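Local coordinates for protein putative secreted endoglycosylceramidase (Rhodococcus hoagii, PDB 6JYZ) that probably hydrolyses the glycosidic bond between glycan and ceramide in galactosylceramide-type glycolipids, as a family 5 glycoside hydrolase, at residues Thr200-Ala205 with Arg249-Gly254; Tyr217-Glu222 with Gln242-Ala247; Glu108-Ala113 with Arg209-Val214; His196-Trp201 with Gly238-Arg243; Val82-Ala87 with Ala104-Ala109. All blocks are in the same frame, centred on the assembly; numbering follows the deposited sequence.

Contact 1: residues Thr200-Ala205 with Arg249-Gly254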
# COMPACT_ATOMS: atom_id res chain seq x y z
N THR A 200 10.81 17.16 1.06
CA THR A 200 9.60 16.96 0.27
C THR A 200 8.50 16.28 1.13
O THR A 200 7.33 16.69 1.09
CB THR A 200 9.92 16.17 -1.01
OG1 THR A 200 10.77 16.99 -1.81
CG2 THR A 200 8.67 15.74 -1.75
N TRP A 201 8.88 15.28 1.92
CA TRP A 201 7.90 14.65 2.81
C TRP A 201 7.35 15.65 3.81
O TRP A 201 6.16 15.67 4.07
CB TRP A 201 8.52 13.47 3.60
CG TRP A 201 8.04 12.13 3.12
CD1 TRP A 201 8.80 11.05 2.76
CD2 TRP A 201 6.66 11.71 2.99
NE1 TRP A 201 8.00 9.98 2.43
CE2 TRP A 201 6.65 10.37 2.55
CE3 TRP A 201 5.42 12.37 3.18
CZ2 TRP A 201 5.46 9.67 2.31
CZ3 TRP A 201 4.26 11.66 2.92
CH2 TRP A 201 4.27 10.33 2.45
N ALA A 202 8.20 16.48 4.40
CA ALA A 202 7.73 17.49 5.37
C ALA A 202 6.74 18.44 4.70
O ALA A 202 5.66 18.72 5.27
CB ALA A 202 8.92 18.22 5.94
N ARG A 203 7.07 18.87 3.49
CA ARG A 203 6.19 19.81 2.76
C ARG A 203 4.86 19.13 2.49
O ARG A 203 3.79 19.75 2.60
CB ARG A 203 6.87 20.24 1.47
CG ARG A 203 8.02 21.20 1.75
CD ARG A 203 8.81 21.39 0.47
NE ARG A 203 9.79 22.48 0.68
CZ ARG A 203 10.58 22.89 -0.27
NH1 ARG A 203 10.73 22.25 -1.40
NH2 ARG A 203 11.27 24.02 -0.05
N LEU A 204 4.85 17.84 2.11
CA LEU A 204 3.60 17.15 1.83
C LEU A 204 2.81 16.92 3.10
O LEU A 204 1.56 17.09 3.07
CB LEU A 204 3.92 15.83 1.10
CG LEU A 204 2.68 15.04 0.68
CD1 LEU A 204 1.79 15.86 -0.26
CD2 LEU A 204 3.07 13.73 0.03
N ALA A 205 3.46 16.56 4.20
CA ALA A 205 2.69 16.36 5.42
C ALA A 205 2.02 17.66 5.83
O ALA A 205 0.91 17.64 6.38
CB ALA A 205 3.61 15.86 6.54
N ARG A 249 7.05 15.38 11.68
CA ARG A 249 6.39 15.77 12.93
C ARG A 249 6.53 17.28 13.11
O ARG A 249 5.58 17.93 13.60
CB ARG A 249 7.06 15.04 14.10
CG ARG A 249 6.74 13.54 14.13
CD ARG A 249 5.27 13.31 14.47
NE ARG A 249 4.91 11.87 14.51
CZ ARG A 249 3.97 11.29 13.77
NH1 ARG A 249 3.25 11.94 12.89
NH2 ARG A 249 3.76 9.98 13.99
N GLN A 250 7.63 17.89 12.70
CA GLN A 250 7.73 19.35 12.77
C GLN A 250 6.75 20.00 11.81
O GLN A 250 6.09 21.00 12.15
CB GLN A 250 9.18 19.75 12.47
CG GLN A 250 9.42 21.27 12.49
CD GLN A 250 9.16 21.84 13.85
OE1 GLN A 250 9.63 21.32 14.87
NE2 GLN A 250 8.41 22.94 13.87
N ALA A 251 6.60 19.48 10.61
CA ALA A 251 5.75 20.07 9.61
C ALA A 251 4.29 19.94 10.00
O ALA A 251 3.43 20.66 9.44
CB ALA A 251 6.00 19.40 8.26
N GLU A 252 3.91 19.02 10.88
CA GLU A 252 2.54 18.84 11.31
C GLU A 252 2.15 19.82 12.41
O GLU A 252 1.02 19.78 12.86
CB GLU A 252 2.32 17.42 11.85
CG GLU A 252 2.33 16.35 10.74
CD GLU A 252 2.34 14.97 11.38
OE1 GLU A 252 2.99 14.74 12.38
OE2 GLU A 252 1.65 14.07 10.80
N THR A 253 3.08 20.70 12.81
CA THR A 253 2.74 21.75 13.80
C THR A 253 1.51 22.53 13.29
O THR A 253 1.40 22.91 12.16
CB THR A 253 3.94 22.68 13.98
OG1 THR A 253 5.07 21.94 14.46
CG2 THR A 253 3.69 23.77 15.00
N GLY A 254 0.57 22.71 14.22
CA GLY A 254 -0.70 23.39 13.91
C GLY A 254 -1.78 22.43 13.44
O GLY A 254 -2.94 22.81 13.30
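E252 reaches A205 through a first torsion of -71°, which sets CG anti to its own carbonyl carbon. CG then packs 4.4 Å from A205 CB. The chain runs on extended from CG, with chi2 at 171°, and carries the carboxylate away from A205, towards R249. The second contact is closer and needs no torsion. A251 CB lies 3.1 Å from A202 O, a tight approach of a methyl group to a helix carbonyl. The two methyl groups, A202 CB and A251 CB, are 3.9 Å apart. Alanine at both places lets the backbones come very near, with A202 CA 5.3 Å from A251 CA. This is where the last turns of helices 193-206 and 230-251 meet. Both are outer helices of the (beta/alpha)8 barrel expected of family 5 glycoside hydrolases.

The polar groups work within 249-254 and not across the contact. R249 NH1 gives a salt bridge to E252 OE1 at 2.9 Å. The oxygen uses its syn lone pair and lies close to the guanidinium plane. At the end of the helix, Q250 O accepts T253 OG1 at 2.7 Å and also T253 N at 3.1 Å, which ties down the first residues of the loop. E252 OE2 is held by Y217 OH and by H258 N. R249 has a second acid partner, D284, through NE. The chemistry is thus divided: methyl groups, a backbone carbonyl and the CG of E252 make the contact across the segments, while the buried carboxylate of E252 is gripped at both oxygens and so probably stays ionised.

Contact 2: residues Tyr217-Glu222 with Gln242-Ala247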
# COMPACT_ATOMS: atom_id res chain seq x y z
N TYR A 217 1.50 8.17 6.44
CA TYR A 217 2.52 8.35 5.42
C TYR A 217 3.33 7.06 5.33
O TYR A 217 3.97 6.69 6.33
CB TYR A 217 3.48 9.47 5.85
CG TYR A 217 2.79 10.67 6.45
CD1 TYR A 217 1.99 11.48 5.70
CD2 TYR A 217 2.98 10.91 7.80
CE1 TYR A 217 1.34 12.61 6.32
CE2 TYR A 217 2.38 11.98 8.43
CZ TYR A 217 1.61 12.82 7.65
OH TYR A 217 1.02 13.91 8.30
N ASP A 218 3.33 6.41 4.18
CA ASP A 218 4.17 5.23 3.92
C ASP A 218 5.46 5.81 3.32
O ASP A 218 5.50 6.24 2.16
CB ASP A 218 3.40 4.25 3.02
CG ASP A 218 4.07 2.89 2.83
OD1 ASP A 218 5.28 2.71 3.16
OD2 ASP A 218 3.36 2.03 2.30
N LEU A 219 6.50 5.85 4.18
CA LEU A 219 7.63 6.72 3.93
C LEU A 219 8.40 6.45 2.65
O LEU A 219 8.83 7.37 1.97
CB LEU A 219 8.58 6.68 5.12
CG LEU A 219 7.95 7.14 6.43
CD1 LEU A 219 9.00 6.96 7.57
CD2 LEU A 219 7.52 8.61 6.34
N LEU A 220 8.57 5.16 2.32
CA LEU A 220 9.14 4.82 1.02
C LEU A 220 8.73 3.40 0.68
O LEU A 220 8.97 2.47 1.52
CB LEU A 220 10.66 4.94 1.03
CG LEU A 220 11.37 4.70 -0.31
CD1 LEU A 220 10.90 5.68 -1.37
CD2 LEU A 220 12.86 4.79 -0.10
N ASN A 221 8.17 3.19 -0.48
CA ASN A 221 7.78 1.83 -0.86
C ASN A 221 9.02 0.98 -1.08
O ASN A 221 9.99 1.45 -1.73
CB ASN A 221 7.06 1.90 -2.20
CG ASN A 221 6.69 0.51 -2.68
OD1 ASN A 221 5.87 -0.16 -2.02
ND2 ASN A 221 7.20 0.07 -3.80
N GLU A 222 8.98 -0.26 -0.60
CA GLU A 222 9.98 -1.33 -0.84
C GLU A 222 11.39 -0.76 -0.98
O GLU A 222 12.07 -0.99 -2.02
CB GLU A 222 9.58 -2.16 -2.05
CG GLU A 222 8.28 -2.88 -1.80
CD GLU A 222 7.91 -3.95 -2.80
OE1 GLU A 222 8.49 -3.95 -3.90
OE2 GLU A 222 6.95 -4.74 -2.55
N GLN A 242 14.01 7.69 10.37
CA GLN A 242 14.11 8.59 11.54
C GLN A 242 14.18 10.02 11.06
O GLN A 242 13.52 10.90 11.66
CB GLN A 242 15.32 8.15 12.34
CG GLN A 242 15.53 9.07 13.57
CD GLN A 242 16.72 8.58 14.36
OE1 GLN A 242 17.83 8.58 13.85
NE2 GLN A 242 16.42 8.18 15.58
N ARG A 243 14.97 10.32 10.05
CA ARG A 243 15.05 11.69 9.53
C ARG A 243 13.71 12.14 8.98
O ARG A 243 13.29 13.28 9.25
CB ARG A 243 16.10 11.76 8.42
CG ARG A 243 17.54 11.72 8.88
CD ARG A 243 18.47 11.89 7.68
NE ARG A 243 18.40 13.25 7.06
CZ ARG A 243 19.20 13.74 6.01
NH1 ARG A 243 20.03 12.93 5.40
NH2 ARG A 243 19.17 15.01 5.61
N ALA A 244 13.01 11.30 8.23
CA ALA A 244 11.74 11.71 7.64
C ALA A 244 10.71 11.92 8.73
O ALA A 244 9.96 12.92 8.66
CB ALA A 244 11.26 10.62 6.70
N ILE A 245 10.66 11.07 9.75
CA ILE A 245 9.66 11.22 10.82
C ILE A 245 9.93 12.55 11.53
O ILE A 245 8.94 13.28 11.83
CB ILE A 245 9.75 10.05 11.80
CG1 ILE A 245 9.27 8.78 11.11
CG2 ILE A 245 8.92 10.32 13.06
CD1 ILE A 245 9.63 7.48 11.86
N ALA A 246 11.18 12.91 11.84
CA ALA A 246 11.38 14.16 12.60
C ALA A 246 10.91 15.32 11.73
O ALA A 246 10.31 16.27 12.25
CB ALA A 246 12.87 14.31 12.91
N ALA A 247 11.17 15.32 10.43
CA ALA A 247 10.78 16.43 9.57
C ALA A 247 9.28 16.50 9.46
O ALA A 247 8.70 17.60 9.49
CB ALA A 247 11.44 16.28 8.23
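L219 meets A244 and I245 with no ring between them; the nearby flat groups are Y217 and W201. The ring of Y217 meets the indole of W201, with their planes at about 65°. At the edge of that indole, W201 NE1 is hydrogen-bonded to L219 O, which fixes the backbone from which the leucine projects.

L219 divides at its tip. CD1 reaches I245 CG1 at 4.0 Å, and CD2 rests 4.3 Å from A244 CB. With chi1 at -61°, CG stands beside the backbone N, and the fork opens onto the helix. The side chains of L219 and I245 cross at about a right angle, so they touch at one place and do not run alongside each other. All three touching residues are buried. N221 and E222, just beyond, match the Asn-Glu pair that ends the fourth barrel strand in family 5 enzymes, so the contact probably lies just behind the active-site end.

Strand 214-218 is paired in parallel with 119-124 and 259-262. Helix 230-251 covers it from outside, with Y241 and I248 also packing on L219. Helix 193-206 lies next to it, where V198 and A202 touch A247.

Contact 3: residues Glu108-Ala113 with Arg209-Val214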
# COMPACT_ATOMS: atom_id res chain seq x y z
N GLU A 108 -7.43 16.18 -4.32
CA GLU A 108 -8.68 15.76 -4.95
C GLU A 108 -8.93 14.28 -4.75
O GLU A 108 -10.07 13.88 -4.48
CB GLU A 108 -8.66 16.15 -6.44
CG GLU A 108 -9.93 15.75 -7.19
CD GLU A 108 -9.69 16.00 -8.67
OE1 GLU A 108 -8.80 15.40 -9.29
OE2 GLU A 108 -10.32 16.93 -9.16
N ALA A 109 -7.89 13.44 -4.91
CA ALA A 109 -8.06 12.01 -4.64
C ALA A 109 -8.39 11.76 -3.18
O ALA A 109 -9.27 10.88 -2.90
CB ALA A 109 -6.76 11.28 -5.03
N VAL A 110 -7.79 12.44 -2.24
CA VAL A 110 -8.10 12.27 -0.84
C VAL A 110 -9.55 12.62 -0.60
O VAL A 110 -10.25 11.95 0.18
CB VAL A 110 -7.18 13.11 0.04
CG1 VAL A 110 -7.61 13.16 1.49
CG2 VAL A 110 -5.74 12.55 -0.01
N GLN A 111 -10.03 13.73 -1.20
CA GLN A 111 -11.41 14.17 -0.96
C GLN A 111 -12.38 13.23 -1.66
O GLN A 111 -13.41 12.90 -1.04
CB GLN A 111 -11.56 15.61 -1.52
CG GLN A 111 -12.95 16.19 -1.13
CD GLN A 111 -13.10 16.35 0.37
OE1 GLN A 111 -12.27 16.87 1.11
NE2 GLN A 111 -14.18 15.82 0.91
N ASP A 112 -12.12 12.76 -2.84
CA ASP A 112 -13.00 11.80 -3.49
C ASP A 112 -13.05 10.50 -2.71
O ASP A 112 -14.15 9.89 -2.54
CB ASP A 112 -12.53 11.50 -4.90
CG ASP A 112 -12.74 12.65 -5.91
OD1 ASP A 112 -13.64 13.53 -5.65
OD2 ASP A 112 -12.07 12.61 -6.96
N ALA A 113 -11.93 10.03 -2.17
CA ALA A 113 -11.95 8.86 -1.30
C ALA A 113 -12.77 9.17 -0.05
O ALA A 113 -13.66 8.36 0.31
CB ALA A 113 -10.49 8.49 -0.98
N ARG A 209 -1.95 18.22 7.28
CA ARG A 209 -1.74 18.10 8.70
C ARG A 209 -3.04 18.16 9.53
O ARG A 209 -3.02 17.68 10.69
CB ARG A 209 -0.72 19.13 9.22
CG ARG A 209 -1.22 20.57 9.12
CD ARG A 209 -0.04 21.44 9.50
NE ARG A 209 -0.41 22.87 9.51
CZ ARG A 209 -0.36 23.70 8.49
NH1 ARG A 209 -0.14 23.23 7.27
NH2 ARG A 209 -0.61 25.00 8.68
N ASN A 210 -4.10 18.75 8.93
CA ASN A 210 -5.36 18.78 9.67
C ASN A 210 -6.42 17.89 9.04
O ASN A 210 -7.58 18.01 9.37
CB ASN A 210 -5.88 20.25 9.80
CG ASN A 210 -5.27 20.97 10.99
OD1 ASN A 210 -5.48 20.52 12.11
ND2 ASN A 210 -4.42 21.93 10.70
N GLU A 211 -6.03 16.97 8.15
CA GLU A 211 -7.01 16.16 7.40
C GLU A 211 -7.14 14.77 8.03
O GLU A 211 -6.22 13.92 7.89
CB GLU A 211 -6.48 16.00 5.97
CG GLU A 211 -7.38 15.17 5.10
CD GLU A 211 -8.83 15.56 5.16
OE1 GLU A 211 -9.16 16.55 4.50
OE2 GLU A 211 -9.63 14.92 5.85
N PRO A 212 -8.24 14.44 8.70
CA PRO A 212 -8.36 13.12 9.33
C PRO A 212 -8.49 12.01 8.28
O PRO A 212 -8.22 10.85 8.65
CB PRO A 212 -9.66 13.23 10.18
CG PRO A 212 -10.46 14.32 9.50
CD PRO A 212 -9.42 15.33 9.00
N ALA A 213 -8.88 12.29 7.05
CA ALA A 213 -9.00 11.20 6.09
C ALA A 213 -7.66 10.66 5.71
O ALA A 213 -7.62 9.60 5.08
CB ALA A 213 -9.71 11.74 4.90
N VAL A 214 -6.56 11.37 5.94
CA VAL A 214 -5.24 10.84 5.64
C VAL A 214 -4.83 10.01 6.85
O VAL A 214 -4.69 10.50 7.96
CB VAL A 214 -4.24 11.96 5.33
CG1 VAL A 214 -2.78 11.44 5.32
CG2 VAL A 214 -4.59 12.62 4.00
O HOH W 1 -11.88 17.14 3.77
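V110 sets its CG1 methyl among E211, A213 and V214, where an outer helix of the (beta/alpha)8 barrel meets the loop leading into strand 214-218. CG1 is 4.0 Å from V214 CG2, 4.1 Å from E211 CG and 4.2 Å from A213 CB. The side chains of V110 and V214 cross at about a right angle, while V110 and E211 pass in opposite directions. F208 and T120 also pack on V110.

The loop is shaped by a type I beta turn from E211 to V214, closed by V214 N to E211 O at 3.2 Å. E211 holds the turn with its side chain too. Its chain bends at chi2 (48°) and brings OE2 back to A213 N, at 3.0 Å and an N-H...O angle of 167°. K114 NZ makes a salt bridge to the same OE2. With an alanine in place of E211, K114 would probably be left without this acid partner and A213 N without its side-chain acceptor.

Further out, Q111 NE2 is hydrogen-bonded to D115 OD1, which helps orient the amide. Its other end meets the loop through one water, which donates to Q111 OE1 at 2.7 Å and to E211 OE1 at 2.9 Å.

Contact 4: residues His196-Trp201 with Gly238-Arg243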
# COMPACT_ATOMS: atom_id res chain seq x y z
N HIS A 196 16.71 16.12 0.33
CA HIS A 196 15.62 16.58 -0.53
C HIS A 196 14.34 15.79 -0.34
O HIS A 196 13.26 16.36 -0.27
CB HIS A 196 16.02 16.53 -2.00
CG HIS A 196 16.84 17.70 -2.42
ND1 HIS A 196 18.19 17.84 -2.48
CD2 HIS A 196 16.32 18.78 -2.98
CE1 HIS A 196 18.48 19.07 -2.98
NE2 HIS A 196 17.34 19.63 -3.31
N LEU A 197 14.42 14.45 -0.30
CA LEU A 197 13.21 13.68 -0.06
C LEU A 197 12.63 13.95 1.33
O LEU A 197 11.40 14.04 1.50
CB LEU A 197 13.44 12.17 -0.28
CG LEU A 197 12.18 11.33 -0.09
CD1 LEU A 197 11.03 11.84 -0.98
CD2 LEU A 197 12.46 9.85 -0.36
N VAL A 198 13.49 14.07 2.35
CA VAL A 198 13.00 14.38 3.68
C VAL A 198 12.23 15.71 3.67
O VAL A 198 11.12 15.78 4.24
CB VAL A 198 14.19 14.40 4.66
CG1 VAL A 198 13.80 14.98 6.00
CG2 VAL A 198 14.74 12.98 4.87
N GLN A 199 12.78 16.75 3.04
CA GLN A 199 12.09 18.03 2.97
C GLN A 199 10.82 17.90 2.16
O GLN A 199 9.79 18.50 2.54
CB GLN A 199 13.05 19.05 2.38
CG GLN A 199 12.33 20.40 2.11
CD GLN A 199 13.27 21.47 1.64
OE1 GLN A 199 13.76 21.47 0.52
NE2 GLN A 199 13.58 22.33 2.55
N THR A 200 10.81 17.16 1.06
CA THR A 200 9.60 16.96 0.27
C THR A 200 8.50 16.28 1.13
O THR A 200 7.33 16.69 1.09
CB THR A 200 9.92 16.17 -1.01
OG1 THR A 200 10.77 16.99 -1.81
CG2 THR A 200 8.67 15.74 -1.75
N TRP A 201 8.88 15.28 1.92
CA TRP A 201 7.90 14.65 2.81
C TRP A 201 7.35 15.65 3.81
O TRP A 201 6.16 15.67 4.07
CB TRP A 201 8.52 13.47 3.60
CG TRP A 201 8.04 12.13 3.12
CD1 TRP A 201 8.80 11.05 2.76
CD2 TRP A 201 6.66 11.71 2.99
NE1 TRP A 201 8.00 9.98 2.43
CE2 TRP A 201 6.65 10.37 2.55
CE3 TRP A 201 5.42 12.37 3.18
CZ2 TRP A 201 5.46 9.67 2.31
CZ3 TRP A 201 4.26 11.66 2.92
CH2 TRP A 201 4.27 10.33 2.45
N GLY A 238 16.36 2.46 8.20
CA GLY A 238 15.83 3.04 9.44
C GLY A 238 16.37 4.44 9.66
O GLY A 238 15.62 5.32 10.16
N ARG A 239 17.62 4.71 9.32
CA ARG A 239 18.18 6.06 9.51
C ARG A 239 17.42 7.06 8.66
O ARG A 239 17.11 8.18 9.15
CB ARG A 239 19.65 6.06 9.09
CG ARG A 239 20.39 7.31 9.53
CD ARG A 239 21.83 7.33 8.99
NE ARG A 239 22.62 6.20 9.49
CZ ARG A 239 23.32 6.22 10.62
NH1 ARG A 239 23.24 7.25 11.45
NH2 ARG A 239 24.02 5.16 10.98
N PHE A 240 17.03 6.71 7.46
CA PHE A 240 16.20 7.55 6.63
C PHE A 240 14.82 7.72 7.29
O PHE A 240 14.31 8.87 7.38
CB PHE A 240 16.05 6.96 5.23
CG PHE A 240 14.84 7.50 4.49
CD1 PHE A 240 14.78 8.86 4.15
CD2 PHE A 240 13.77 6.70 4.18
CE1 PHE A 240 13.66 9.41 3.46
CE2 PHE A 240 12.65 7.23 3.55
CZ PHE A 240 12.58 8.56 3.19
N TYR A 241 14.19 6.66 7.76
CA TYR A 241 12.89 6.82 8.37
C TYR A 241 12.97 7.79 9.55
O TYR A 241 12.06 8.62 9.71
CB TYR A 241 12.34 5.50 8.86
CG TYR A 241 12.00 4.47 7.81
CD1 TYR A 241 11.64 4.81 6.53
CD2 TYR A 241 12.02 3.12 8.12
CE1 TYR A 241 11.33 3.85 5.56
CE2 TYR A 241 11.66 2.13 7.22
CZ TYR A 241 11.30 2.50 5.96
OH TYR A 241 10.93 1.59 5.01
N GLN A 242 14.01 7.69 10.37
CA GLN A 242 14.11 8.59 11.54
C GLN A 242 14.18 10.02 11.06
O GLN A 242 13.52 10.90 11.66
CB GLN A 242 15.32 8.15 12.34
CG GLN A 242 15.53 9.07 13.57
CD GLN A 242 16.72 8.58 14.36
OE1 GLN A 242 17.83 8.58 13.85
NE2 GLN A 242 16.42 8.18 15.58
N ARG A 243 14.97 10.32 10.05
CA ARG A 243 15.05 11.69 9.53
C ARG A 243 13.71 12.14 8.98
O ARG A 243 13.29 13.28 9.25
CB ARG A 243 16.10 11.76 8.42
CG ARG A 243 17.54 11.72 8.88
CD ARG A 243 18.47 11.89 7.68
NE ARG A 243 18.40 13.25 7.06
CZ ARG A 243 19.20 13.74 6.01
NH1 ARG A 243 20.03 12.93 5.40
NH2 ARG A 243 19.17 15.01 5.61
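F240 sends its ring from helix 230-251 to the L197 and V198 side chains of helix 193-206. From CB, a first torsion of 159° puts CG anti to the backbone N and turns the ring towards the other helix. Along the near side of the ring, CD1 comes within 4.2 Å of V198 CG2. CE1 is the shared atom: V198 CG2 and L197 CD2 both lie 4.0 Å from it. At the tip, CZ touches L197 CD2 at 3.8 Å. Both methyl groups approach the ring obliquely. The chains of L197 and F240 cross at about a right angle, whereas V198 and F240 slide past each other. The ring of F186 meets F240 edge-to-face.

V198 also serves the next turn of the other helix. Its CG1 rests 3.7 Å from R243 O, and its CG2 sits 4.0 Å from R243 CB. The same CG2 lies over one face of the R243 guanidinium. R243 bends at chi3, 67°, and its NH1 makes a salt bridge to D189. CB of the arginine thus packs on V198, while its charged end is paired with D189.

The helix segments run in the same general direction, with a signed crossing angle of -40° and a closest axis approach of 10.3 Å. No hydrogen bond joins them. Q194, earlier on helix 193-206, touches both F240 and R243. On the barrel side, L197 packs on M124 of strand 119-124 and on W88 of helix 88-91.

Contact 5: residues Val82-Ala87 with Ala104-Ala109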
# COMPACT_ATOMS: atom_id res chain seq x y z
N VAL A 82 -7.41 3.42 0.77
CA VAL A 82 -6.64 3.35 -0.48
C VAL A 82 -5.18 3.65 -0.14
O VAL A 82 -4.89 4.52 0.68
CB VAL A 82 -7.16 4.37 -1.50
CG1 VAL A 82 -7.18 5.76 -0.96
CG2 VAL A 82 -6.32 4.39 -2.75
N ARG A 83 -4.29 2.87 -0.73
CA ARG A 83 -2.86 3.19 -0.71
C ARG A 83 -2.59 3.92 -2.03
O ARG A 83 -2.57 3.33 -3.09
CB ARG A 83 -2.03 1.93 -0.49
CG ARG A 83 -0.52 2.27 -0.38
CD ARG A 83 0.23 1.04 0.11
NE ARG A 83 1.68 1.22 0.17
CZ ARG A 83 2.56 0.64 -0.65
NH1 ARG A 83 2.20 0.01 -1.77
NH2 ARG A 83 3.86 0.71 -0.29
N LEU A 84 -2.45 5.24 -1.89
CA LEU A 84 -2.33 6.12 -3.06
C LEU A 84 -0.85 6.23 -3.42
O LEU A 84 -0.06 6.79 -2.64
CB LEU A 84 -2.97 7.46 -2.71
CG LEU A 84 -3.12 8.39 -3.91
CD1 LEU A 84 -4.22 7.92 -4.88
CD2 LEU A 84 -3.45 9.78 -3.40
N ASN A 85 -0.49 5.63 -4.55
CA ASN A 85 0.93 5.55 -4.92
C ASN A 85 1.32 6.86 -5.61
O ASN A 85 0.94 7.06 -6.78
CB ASN A 85 1.12 4.36 -5.86
CG ASN A 85 0.43 3.07 -5.45
OD1 ASN A 85 -0.29 2.49 -6.29
ND2 ASN A 85 0.64 2.59 -4.23
N ILE A 86 2.09 7.67 -4.92
CA ILE A 86 2.50 8.98 -5.44
C ILE A 86 4.00 8.99 -5.69
O ILE A 86 4.73 8.08 -5.26
CB ILE A 86 2.09 10.10 -4.50
CG1 ILE A 86 2.79 10.02 -3.15
CG2 ILE A 86 0.55 10.14 -4.32
CD1 ILE A 86 2.58 11.23 -2.23
N ALA A 87 4.50 9.99 -6.42
CA ALA A 87 5.88 9.98 -6.91
C ALA A 87 6.65 11.19 -6.45
O ALA A 87 6.26 12.36 -6.73
CB ALA A 87 5.87 9.95 -8.43
N ALA A 104 -2.47 19.30 -5.53
CA ALA A 104 -3.92 19.46 -5.65
C ALA A 104 -4.52 18.22 -6.27
O ALA A 104 -5.66 17.89 -5.89
CB ALA A 104 -4.19 20.70 -6.53
N ARG A 105 -3.83 17.49 -7.15
CA ARG A 105 -4.41 16.23 -7.62
C ARG A 105 -4.44 15.22 -6.48
O ARG A 105 -5.44 14.45 -6.37
CB ARG A 105 -3.54 15.64 -8.73
CG ARG A 105 -3.53 16.51 -10.00
CD ARG A 105 -2.55 16.11 -11.07
NE ARG A 105 -2.89 14.79 -11.59
CZ ARG A 105 -2.01 14.01 -12.19
NH1 ARG A 105 -0.73 14.32 -12.23
NH2 ARG A 105 -2.43 12.85 -12.67
N ILE A 106 -3.43 15.16 -5.63
CA ILE A 106 -3.48 14.29 -4.44
C ILE A 106 -4.66 14.68 -3.57
O ILE A 106 -5.42 13.81 -3.08
CB ILE A 106 -2.16 14.38 -3.67
CG1 ILE A 106 -0.99 13.88 -4.53
CG2 ILE A 106 -2.25 13.56 -2.38
CD1 ILE A 106 0.37 14.08 -3.89
N ARG A 107 -4.86 15.97 -3.31
CA ARG A 107 -5.92 16.41 -2.43
C ARG A 107 -7.27 16.09 -3.04
O ARG A 107 -8.16 15.66 -2.27
CB ARG A 107 -5.78 17.93 -2.20
CG ARG A 107 -6.81 18.44 -1.19
CD ARG A 107 -6.61 19.92 -0.86
NE ARG A 107 -5.37 20.09 -0.07
CZ ARG A 107 -4.25 20.68 -0.45
NH1 ARG A 107 -4.12 21.11 -1.69
NH2 ARG A 107 -3.23 20.66 0.40
N GLU A 108 -7.43 16.18 -4.32
CA GLU A 108 -8.68 15.76 -4.95
C GLU A 108 -8.93 14.28 -4.75
O GLU A 108 -10.07 13.88 -4.48
CB GLU A 108 -8.66 16.15 -6.44
CG GLU A 108 -9.93 15.75 -7.19
CD GLU A 108 -9.69 16.00 -8.67
OE1 GLU A 108 -8.80 15.40 -9.29
OE2 GLU A 108 -10.32 16.93 -9.16
N ALA A 109 -7.89 13.44 -4.91
CA ALA A 109 -8.06 12.01 -4.64
C ALA A 109 -8.39 11.76 -3.18
O ALA A 109 -9.27 10.88 -2.90
CB ALA A 109 -6.76 11.28 -5.03
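I106 crosses I86 at about a right angle and L84 obliquely, and its two branches serve different partners. The longer branch goes to I86. CD1 of I106 lies 4.0 Å from I86 CG2 and equally 4.0 Å from I86 CD1. The short branch goes to L84, where I106 CG2 meets L84 CD2 at 4.1 Å. I106 has chi1 at -63°, with CG1 beside the backbone N, and this splits the branches between the two strand residues. I86 takes the less common first torsion of 64°, with CG1 between the backbone N and the carbonyl carbon.

Strand 81-86 and helix 100-115 form one beta-alpha unit of the (beta/alpha)8 barrel. The segments run nearly antiparallel, at 169°, with axes 10.8 Å apart. An alanine at I106 would probably open a gap beside both I86 methyl groups and leave L84 in contact with A109 alone among residues 104-109.

That second helix contact of L84 comes one turn on, where A109 CB lies 4.0 Å from L84 CD2. R83, before L84, and N85, between L84 and I86, project to the other side of the strand. There R83 makes salt bridges with D218, E263 and E329.

All five contacts lie within the glycosyl hydrolase family 5 part of the chain. Along the chain contact 5 closes first. Contact 3 starts on the same helix, 100-115, its centre about 9 Å from that of contact 5. Contacts 1 and 4 join helices 193-206 and 230-251 at successive levels, about 11 Å apart between centres. Contact 2 is nested within the loop closed by contact 1. It packs the end of strand 214-218, at L219, under helix 230-251, about 5 Å from contact 4 between centres. L204 packs on I86, linking contacts 1 and 5. R83 links contacts 5 and 2 by a salt bridge to D218 and a hydrogen bond to N221. Neighbouring strands and helices thus form one wall.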